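Local coordinates for kinesin-like protein KIF19 (Mus musculus, PDB 5GSZ) that moves toward microtubule plus ends as a kinesin-8 motor and depolymerizes microtubules at ciliary tips, thereby regulating the length of motile cilia, at residues N140-E145 against V228-R233; H221-V226 against R245-D250. All blocks are in the same frame, centred on the assembly; numbering follows the deposited sequence.

Interaction 1. Residues N140-E145 against V228-R233; sequences NDMEYE and VRQRSR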
ATOM      1  N   ASN A 140      15.114  24.443 -13.309  1.00 54.19           N
ATOM      2  CA  ASN A 140      15.669  25.773 -13.512  1.00 52.74           C
ATOM      3  C   ASN A 140      16.498  26.160 -12.298  1.00 52.50           C
ATOM      4  O   ASN A 140      17.649  26.597 -12.420  1.00 52.21           O
ATOM      5  CB  ASN A 140      14.533  26.787 -13.747  1.00 56.60           C
ATOM      6  CG  ASN A 140      13.452  26.749 -12.634  1.00 62.94           C
ATOM      7  OD1 ASN A 140      13.731  26.397 -11.491  1.00 62.44           O
ATOM      8  ND2 ASN A 140      12.225  27.121 -12.977  1.00 65.20           N
ATOM      9  N   ASP A 141      15.920  25.953 -11.106  1.00 52.94           N
ATOM     10  CA  ASP A 141      16.452  26.397  -9.829  1.00 49.44           C
ATOM     11  C   ASP A 141      17.124  25.292  -9.027  1.00 51.44           C
ATOM     12  O   ASP A 141      17.897  25.606  -8.113  1.00 52.86           O
ATOM     13  CB  ASP A 141      15.335  26.999  -8.968  1.00 54.40           C
ATOM     14  CG  ASP A 141      14.713  28.240  -9.581  1.00 54.39           C
ATOM     15  OD1 ASP A 141      15.348  28.884 -10.440  1.00 57.84           O
ATOM     16  OD2 ASP A 141      13.579  28.584  -9.178  1.00 55.97           O
ATOM     17  N   MET A 142      16.846  24.018  -9.333  1.00 50.92           N
ATOM     18  CA  MET A 142      17.200  22.906  -8.459  1.00 47.06           C
ATOM     19  C   MET A 142      17.933  21.799  -9.211  1.00 49.60           C
ATOM     20  O   MET A 142      17.699  21.562 -10.400  1.00 51.44           O
ATOM     21  CB  MET A 142      15.956  22.316  -7.809  1.00 43.66           C
ATOM     22  CG  MET A 142      15.128  23.287  -6.992  1.00 46.04           C
ATOM     23  SD  MET A 142      15.948  23.885  -5.492  1.00 57.96           S
ATOM     24  CE  MET A 142      14.521  24.513  -4.611  1.00 42.59           C
ATOM     25  N   GLU A 143      18.821  21.114  -8.493  1.00 51.23           N
ATOM     26  CA  GLU A 143      19.386  19.851  -8.956  1.00 51.12           C
ATOM     27  C   GLU A 143      18.731  18.704  -8.203  1.00 43.00           C
ATOM     28  O   GLU A 143      18.452  18.824  -7.008  1.00 42.57           O
ATOM     29  CB  GLU A 143      20.906  19.800  -8.771  1.00 51.11           C
ATOM     30  CG  GLU A 143      21.632  21.073  -9.234  1.00 56.43           C
ATOM     31  CD  GLU A 143      23.025  21.243  -8.621  1.00 68.06           C
ATOM     32  OE1 GLU A 143      23.368  20.470  -7.699  1.00 68.48           O
ATOM     33  OE2 GLU A 143      23.750  22.164  -9.070  1.00 67.43           O
ATOM     34  N   TYR A 144      18.467  17.601  -8.910  1.00 46.39           N
ATOM     35  CA  TYR A 144      17.816  16.445  -8.311  1.00 49.21           C
ATOM     36  C   TYR A 144      18.613  15.170  -8.541  1.00 49.10           C
ATOM     37  O   TYR A 144      19.278  14.997  -9.569  1.00 45.25           O
ATOM     38  CB  TYR A 144      16.385  16.230  -8.825  1.00 42.11           C
ATOM     39  CG  TYR A 144      15.428  17.353  -8.533  1.00 41.05           C
ATOM     40  CD1 TYR A 144      15.372  18.471  -9.336  1.00 47.08           C
ATOM     41  CD2 TYR A 144      14.611  17.313  -7.412  1.00 44.45           C
ATOM     42  CE1 TYR A 144      14.476  19.515  -9.054  1.00 49.56           C
ATOM     43  CE2 TYR A 144      13.731  18.341  -7.120  1.00 46.32           C
ATOM     44  CZ  TYR A 144      13.669  19.439  -7.940  1.00 45.92           C
ATOM     45  OH  TYR A 144      12.794  20.452  -7.656  1.00 46.99           O
ATOM     46  N   GLU A 145      18.544  14.292  -7.544  1.00 53.08           N
ATOM     47  CA  GLU A 145      18.985  12.908  -7.644  1.00 56.74           C
ATOM     48  C   GLU A 145      17.796  12.020  -7.306  1.00 51.11           C
ATOM     49  O   GLU A 145      17.090  12.265  -6.319  1.00 49.41           O
ATOM     50  CB  GLU A 145      20.168  12.618  -6.708  1.00 55.10           C
ATOM     51  CG  GLU A 145      21.539  12.761  -7.355  1.00 65.19           C
ATOM     52  CD  GLU A 145      22.685  12.594  -6.360  1.00 80.09           C
ATOM     53  OE1 GLU A 145      22.573  13.084  -5.212  1.00 73.97           O
ATOM     54  OE2 GLU A 145      23.692  11.942  -6.722  1.00 87.23           O
ATOM     55  N   VAL A 228      14.541  11.108  -3.278  1.00 43.44           N
ATOM     56  CA  VAL A 228      14.723  12.324  -4.088  1.00 46.21           C
ATOM     57  C   VAL A 228      15.515  13.349  -3.278  1.00 48.10           C
ATOM     58  O   VAL A 228      15.021  13.866  -2.268  1.00 49.99           O
ATOM     59  CB  VAL A 228      13.393  12.940  -4.554  1.00 42.14           C
ATOM     60  CG1 VAL A 228      13.648  14.209  -5.316  1.00 42.62           C
ATOM     61  CG2 VAL A 228      12.611  11.967  -5.425  1.00 46.59           C
ATOM     62  N   ARG A 229      16.723  13.662  -3.721  1.00 47.78           N
ATOM     63  CA  ARG A 229      17.506  14.723  -3.110  1.00 47.61           C
ATOM     64  C   ARG A 229      17.403  16.002  -3.944  1.00 46.66           C
ATOM     65  O   ARG A 229      17.367  15.960  -5.178  1.00 45.52           O
ATOM     66  CB  ARG A 229      18.963  14.297  -2.936  1.00 50.81           C
ATOM     67  CG  ARG A 229      19.732  15.172  -1.964  1.00 54.80           C
ATOM     68  CD  ARG A 229      20.880  14.429  -1.355  1.00 65.28           C
ATOM     69  NE  ARG A 229      21.855  13.998  -2.354  1.00 77.35           N
ATOM     70  CZ  ARG A 229      22.794  13.082  -2.121  1.00 85.13           C
ATOM     71  NH1 ARG A 229      22.870  12.511  -0.924  1.00 81.67           N
ATOM     72  NH2 ARG A 229      23.654  12.733  -3.079  1.00 83.71           N
ATOM     73  N   GLN A 230      17.305  17.137  -3.252  1.00 49.11           N
ATOM     74  CA  GLN A 230      17.042  18.438  -3.857  1.00 47.56           C
ATOM     75  C   GLN A 230      18.000  19.444  -3.245  1.00 50.39           C
ATOM     76  O   GLN A 230      17.925  19.720  -2.041  1.00 52.36           O
ATOM     77  CB  GLN A 230      15.595  18.894  -3.623  1.00 40.48           C
ATOM     78  CG  GLN A 230      15.170  20.104  -4.449  1.00 43.09           C
ATOM     79  CD  GLN A 230      13.945  20.828  -3.863  1.00 50.22           C
ATOM     80  OE1 GLN A 230      13.701  20.770  -2.659  1.00 49.63           O
ATOM     81  NE2 GLN A 230      13.153  21.478  -4.725  1.00 46.62           N
ATOM     82  N   ARG A 231      18.886  19.994  -4.065  1.00 45.42           N
ATOM     83  CA  ARG A 231      19.741  21.086  -3.639  1.00 49.50           C
ATOM     84  C   ARG A 231      19.594  22.243  -4.618  1.00 50.81           C
ATOM     85  O   ARG A 231      19.279  22.053  -5.796  1.00 51.02           O
ATOM     86  CB  ARG A 231      21.224  20.645  -3.511  1.00 48.32           C
ATOM     87  CG  ARG A 231      22.024  20.732  -4.794  1.00 53.26           C
ATOM     88  CD  ARG A 231      23.441  20.256  -4.595  1.00 59.42           C
ATOM     89  NE  ARG A 231      23.482  18.815  -4.380  1.00 66.62           N
ATOM     90  CZ  ARG A 231      23.845  18.255  -3.233  1.00 66.55           C
ATOM     91  NH1 ARG A 231      24.195  19.033  -2.209  1.00 65.96           N
ATOM     92  NH2 ARG A 231      23.851  16.931  -3.106  1.00 60.23           N
ATOM     93  N   SER A 232      19.820  23.448  -4.106  1.00 55.28           N
ATOM     94  CA  SER A 232      19.728  24.665  -4.897  1.00 49.73           C
ATOM     95  C   SER A 232      20.917  24.805  -5.838  1.00 46.75           C
ATOM     96  O   SER A 232      22.016  24.313  -5.582  1.00 51.34           O
ATOM     97  CB  SER A 232      19.657  25.875  -3.969  1.00 48.39           C
ATOM     98  OG  SER A 232      19.566  27.090  -4.682  1.00 53.99           O
ATOM     99  N   ARG A 233      20.681  25.482  -6.943  1.00 47.06           N
ATOM    100  CA  ARG A 233      21.745  25.803  -7.873  1.00 50.77           C
ATOM    101  C   ARG A 233      22.451  27.103  -7.508  1.00 51.10           C
ATOM    102  O   ARG A 233      23.508  27.397  -8.078  1.00 51.67           O
ATOM    103  CB  ARG A 233      21.181  25.893  -9.301  1.00 52.95           C
ATOM    104  CG  ARG A 233      20.612  24.600  -9.850  1.00 47.47           C
ATOM    105  CD  ARG A 233      20.171  24.735 -11.294  1.00 48.36           C
ATOM    106  NE  ARG A 233      19.723  23.450 -11.817  1.00 50.99           N
ATOM    107  CZ  ARG A 233      20.537  22.529 -12.314  1.00 48.89           C
ATOM    108  NH1 ARG A 233      21.835  22.758 -12.370  1.00 51.09           N
ATOM    109  NH2 ARG A 233      20.051  21.383 -12.746  1.00 43.67           N
TER
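Strand pairing puts Tyr144 and Gln230 on one face of the sheet, and their first torsions lay them together: Tyr144 sets its ring anti to its own carbonyl carbon (chi1 -62°), while Gln230 sends CG opposite its backbone N (chi1 -169°) and stays extended along the ring. The two side chains run alongside each other and point the same way. Gln230 CG packs 3.5 Å from Tyr144 CE2, and Gln230 NE2 donates to Tyr144 OH over 3.1 Å, with the hydroxyl tilted out of the amide plane. Tyr144 OH also bonds Thr138 OG1, tying the ring to the loop ahead of its strand. Met142, bent at its second torsion, brings CE to the same amide, 3.3 Å from Gln230 NE2. Val228 CG1 touches the ring edge at Tyr144 CD2, and Ile93 and Ile135 of two helices also pack on this ring.

The opposite face carries charge. Glu143 OE1 lies in an ion pair with Arg231 NE, long at 3.7 Å, their flat groups turned 54° apart. Arg233 reaches out extended, and Glu143 CG sits over the centre of its guanidinium; the pairing of Glu143 OE2 with Arg233 NH1 is long and purely electrostatic. Arg233 NE, weakly bonded to Met142 O, has a firmer partner in Ser139 O. Glu145 OE1 forms a salt bridge at the guanidinium edge of Arg229, modelled too short for its length to be trusted.

Antiparallel backbone bonds join the strands, among them Glu143 N to Arg231 O at 2.9 Å; Arg233 N to Asp141 O, 3.0 Å, carries the pairing past the strand end. This end of the strand pair is thus two-sided: an amide-hydroxyl pair among apolar groups faces the helices, and an acid-base network that probably adds mostly diffuse attraction lies on the other.

Interaction 2. Residues H221-V226 against R245-D250; sequences HAVLQV and RLFMID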
ATOM      1  N   HIS A 221       4.776  -8.808   1.047  1.00 49.55           N
ATOM      2  CA  HIS A 221       4.774  -7.353   0.902  1.00 43.96           C
ATOM      3  C   HIS A 221       5.698  -6.969  -0.234  1.00 41.59           C
ATOM      4  O   HIS A 221       6.834  -7.444  -0.298  1.00 43.10           O
ATOM      5  CB  HIS A 221       5.274  -6.638   2.153  1.00 44.13           C
ATOM      6  CG  HIS A 221       4.439  -6.841   3.374  1.00 50.15           C
ATOM      7  ND1 HIS A 221       3.066  -6.725   3.371  1.00 49.19           N
ATOM      8  CD2 HIS A 221       4.792  -7.079   4.658  1.00 48.08           C
ATOM      9  CE1 HIS A 221       2.606  -6.919   4.593  1.00 45.82           C
ATOM     10  NE2 HIS A 221       3.633  -7.143   5.390  1.00 49.03           N
ATOM     11  N   ALA A 222       5.243  -6.085  -1.108  1.00 37.77           N
ATOM     12  CA  ALA A 222       6.124  -5.526  -2.126  1.00 39.04           C
ATOM     13  C   ALA A 222       6.307  -4.041  -1.837  1.00 38.36           C
ATOM     14  O   ALA A 222       5.332  -3.297  -1.715  1.00 36.49           O
ATOM     15  CB  ALA A 222       5.576  -5.775  -3.529  1.00 37.33           C
ATOM     16  N   VAL A 223       7.548  -3.611  -1.680  1.00 39.33           N
ATOM     17  CA  VAL A 223       7.819  -2.220  -1.362  1.00 40.23           C
ATOM     18  C   VAL A 223       8.616  -1.615  -2.500  1.00 43.71           C
ATOM     19  O   VAL A 223       9.703  -2.101  -2.842  1.00 42.30           O
ATOM     20  CB  VAL A 223       8.554  -2.046  -0.029  1.00 42.80           C
ATOM     21  CG1 VAL A 223       8.595  -0.573   0.309  1.00 44.15           C
ATOM     22  CG2 VAL A 223       7.859  -2.846   1.100  1.00 40.37           C
ATOM     23  N   LEU A 224       8.063  -0.570  -3.092  1.00 39.33           N
ATOM     24  CA  LEU A 224       8.779   0.287  -4.019  1.00 42.19           C
ATOM     25  C   LEU A 224       9.073   1.606  -3.296  1.00 45.61           C
ATOM     26  O   LEU A 224       8.147   2.306  -2.853  1.00 41.23           O
ATOM     27  CB  LEU A 224       7.956   0.498  -5.292  1.00 40.32           C
ATOM     28  CG  LEU A 224       8.648   1.368  -6.335  1.00 45.05           C
ATOM     29  CD1 LEU A 224       9.800   0.603  -6.902  1.00 47.90           C
ATOM     30  CD2 LEU A 224       7.690   1.778  -7.430  1.00 46.71           C
ATOM     31  N   GLN A 225      10.351   1.922  -3.122  1.00 47.29           N
ATOM     32  CA  GLN A 225      10.728   3.186  -2.509  1.00 48.93           C
ATOM     33  C   GLN A 225      11.506   4.040  -3.492  1.00 45.06           C
ATOM     34  O   GLN A 225      12.331   3.537  -4.252  1.00 45.18           O
ATOM     35  CB  GLN A 225      11.523   3.000  -1.225  1.00 49.01           C
ATOM     36  CG  GLN A 225      12.497   1.867  -1.204  1.00 58.43           C
ATOM     37  CD  GLN A 225      13.592   2.122  -0.171  1.00 72.06           C
ATOM     38  OE1 GLN A 225      13.836   3.282   0.227  1.00 64.76           O
ATOM     39  NE2 GLN A 225      14.227   1.042   0.304  1.00 66.36           N
ATOM     40  N   VAL A 226      11.190   5.329  -3.489  1.00 43.97           N
ATOM     41  CA  VAL A 226      11.808   6.320  -4.352  1.00 47.39           C
ATOM     42  C   VAL A 226      12.371   7.415  -3.464  1.00 44.14           C
ATOM     43  O   VAL A 226      11.628   8.037  -2.698  1.00 41.08           O
ATOM     44  CB  VAL A 226      10.810   6.919  -5.353  1.00 45.34           C
ATOM     45  CG1 VAL A 226      11.530   7.891  -6.292  1.00 42.32           C
ATOM     46  CG2 VAL A 226      10.105   5.829  -6.106  1.00 40.56           C
ATOM     47  N   ARG A 245      11.284  11.044   0.637  1.00 47.03           N
ATOM     48  CA  ARG A 245      11.273   9.598   0.515  1.00 43.43           C
ATOM     49  C   ARG A 245       9.828   9.152   0.346  1.00 45.12           C
ATOM     50  O   ARG A 245       9.008   9.347   1.247  1.00 45.64           O
ATOM     51  CB  ARG A 245      11.934   8.959   1.726  1.00 46.85           C
ATOM     52  CG  ARG A 245      12.612   7.664   1.398  1.00 56.66           C
ATOM     53  CD  ARG A 245      13.350   7.109   2.591  1.00 61.25           C
ATOM     54  NE  ARG A 245      13.905   5.800   2.268  1.00 68.70           N
ATOM     55  CZ  ARG A 245      14.360   4.944   3.180  1.00 74.22           C
ATOM     56  NH1 ARG A 245      14.312   5.274   4.467  1.00 67.85           N
ATOM     57  NH2 ARG A 245      14.843   3.752   2.808  1.00 70.62           N
ATOM     58  N   LEU A 246       9.509   8.597  -0.825  1.00 42.60           N
ATOM     59  CA  LEU A 246       8.189   8.058  -1.111  1.00 41.15           C
ATOM     60  C   LEU A 246       8.242   6.538  -1.014  1.00 39.60           C
ATOM     61  O   LEU A 246       9.176   5.912  -1.517  1.00 38.96           O
ATOM     62  CB  LEU A 246       7.693   8.495  -2.497  1.00 40.19           C
ATOM     63  CG  LEU A 246       6.420   7.771  -2.975  1.00 43.22           C
ATOM     64  CD1 LEU A 246       5.212   8.050  -2.069  1.00 40.24           C
ATOM     65  CD2 LEU A 246       6.088   8.066  -4.420  1.00 40.30           C
ATOM     66  N   PHE A 247       7.252   5.956  -0.344  1.00 39.23           N
ATOM     67  CA  PHE A 247       7.112   4.511  -0.223  1.00 42.13           C
ATOM     68  C   PHE A 247       5.792   4.086  -0.830  1.00 42.39           C
ATOM     69  O   PHE A 247       4.746   4.649  -0.487  1.00 42.46           O
ATOM     70  CB  PHE A 247       7.148   4.052   1.230  1.00 42.88           C
ATOM     71  CG  PHE A 247       8.520   3.959   1.801  1.00 46.66           C
ATOM     72  CD1 PHE A 247       9.289   2.834   1.598  1.00 46.75           C
ATOM     73  CD2 PHE A 247       9.037   4.987   2.568  1.00 49.29           C
ATOM     74  CE1 PHE A 247      10.551   2.748   2.144  1.00 53.67           C
ATOM     75  CE2 PHE A 247      10.293   4.891   3.110  1.00 49.18           C
ATOM     76  CZ  PHE A 247      11.045   3.777   2.898  1.00 49.19           C
ATOM     77  N   MET A 248       5.839   3.087  -1.713  1.00 41.25           N
ATOM     78  CA  MET A 248       4.644   2.594  -2.398  1.00 44.63           C
ATOM     79  C   MET A 248       4.550   1.093  -2.170  1.00 42.84           C
ATOM     80  O   MET A 248       5.383   0.325  -2.670  1.00 42.31           O
ATOM     81  CB  MET A 248       4.670   2.950  -3.884  1.00 40.12           C
ATOM     82  CG  MET A 248       4.431   4.434  -4.107  1.00 44.27           C
ATOM     83  SD  MET A 248       4.362   4.981  -5.833  1.00 48.41           S
ATOM     84  CE  MET A 248       6.068   4.767  -6.323  1.00 41.95           C
ATOM     85  N   ILE A 249       3.544   0.673  -1.409  1.00 38.39           N
ATOM     86  CA  ILE A 249       3.532  -0.659  -0.826  1.00 36.97           C
ATOM     87  C   ILE A 249       2.320  -1.437  -1.310  1.00 38.66           C
ATOM     88  O   ILE A 249       1.185  -0.951  -1.240  1.00 36.73           O
ATOM     89  CB  ILE A 249       3.576  -0.592   0.704  1.00 37.67           C
ATOM     90  CG1 ILE A 249       4.866   0.120   1.119  1.00 39.68           C
ATOM     91  CG2 ILE A 249       3.493  -2.008   1.286  1.00 35.78           C
ATOM     92  CD1 ILE A 249       4.843   0.659   2.526  1.00 41.50           C
ATOM     93  N   ASP A 250       2.589  -2.648  -1.812  1.00 40.91           N
ATOM     94  CA  ASP A 250       1.608  -3.681  -2.112  1.00 37.06           C
ATOM     95  C   ASP A 250       1.645  -4.685  -0.961  1.00 35.97           C
ATOM     96  O   ASP A 250       2.513  -5.556  -0.921  1.00 40.81           O
ATOM     97  CB  ASP A 250       1.947  -4.339  -3.442  1.00 38.47           C
ATOM     98  CG  ASP A 250       0.870  -5.316  -3.912  1.00 43.47           C
ATOM     99  OD1 ASP A 250      -0.272  -5.258  -3.407  1.00 40.18           O
ATOM    100  OD2 ASP A 250       1.170  -6.146  -4.797  1.00 45.53           O
TER
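Gln225 OE1 is gripped by two N-H groups of one arginine across the strands: Arg245 NH2 donates over 2.8 Å, and Arg245 NE adds a weak bond at 3.2 Å. Gln225 takes the cramped first torsion, CG between its backbone N and carbonyl carbon (chi1 38°), and then extends, bringing its amide to the guanidinium edge with the planes 45° apart. Phe247 CZ lies over the centre of that guanidinium, and Gln225 CB rests 3.5 Å from Phe247 CE1. Ile179 O takes a further bond from Arg245 NH2. A leucine in place of Gln225 would probably leave Arg245 without its acceptor on the neighbouring strand and let the guanidinium turn more easily.

On this same face Val223 CG1 reaches the edge of the Phe247 ring, 3.7 Å from CD1, and also meets Ile249 CG1; Leu306 and Leu307 of helix 302-307 lie against Phe247. On the other face Leu224 and Met248 run side by side, with Leu224 CD2 3.6 Å from Met248 CE, and Met248 touches Tyr124 and Leu128 of helix 123-136. Three hydrogen-bonded pairs lock the antiparallel strands, Ala222 with Asp250 ending the series through Ala222 N to Asp250 O at 2.8 Å and 171°.

Asp250 opens the DLAGSE sequence of switch II. Its OD2 accepts from Thr111 OG1 of the P-loop and pairs with Arg206, so the backbone pairing sets the end of the strand, while Thr111 and Arg206 probably hold the carboxylate in place near the magnesium ion and ADP.

Strand 220-232 runs through both contacts in the central sheet of the kinesin motor domain, pairing with strand 142-154 in interaction 1 and with strand 242-250 in interaction 2. Their centres lie 22 Å apart. Interaction 1 sits at the surface, about 28 Å from the centre of the chain and away from the nucleotide, whereas interaction 2 is buried about 7 Å from that centre. The side chain of Asp250 is about 4 Å from the magnesium ion and about 5 Å from ADP. The shared strand thus runs from the charged surface end to the partner strand whose Asp250 lies by the nucleotide, with helix 123-136 packing against both contacts.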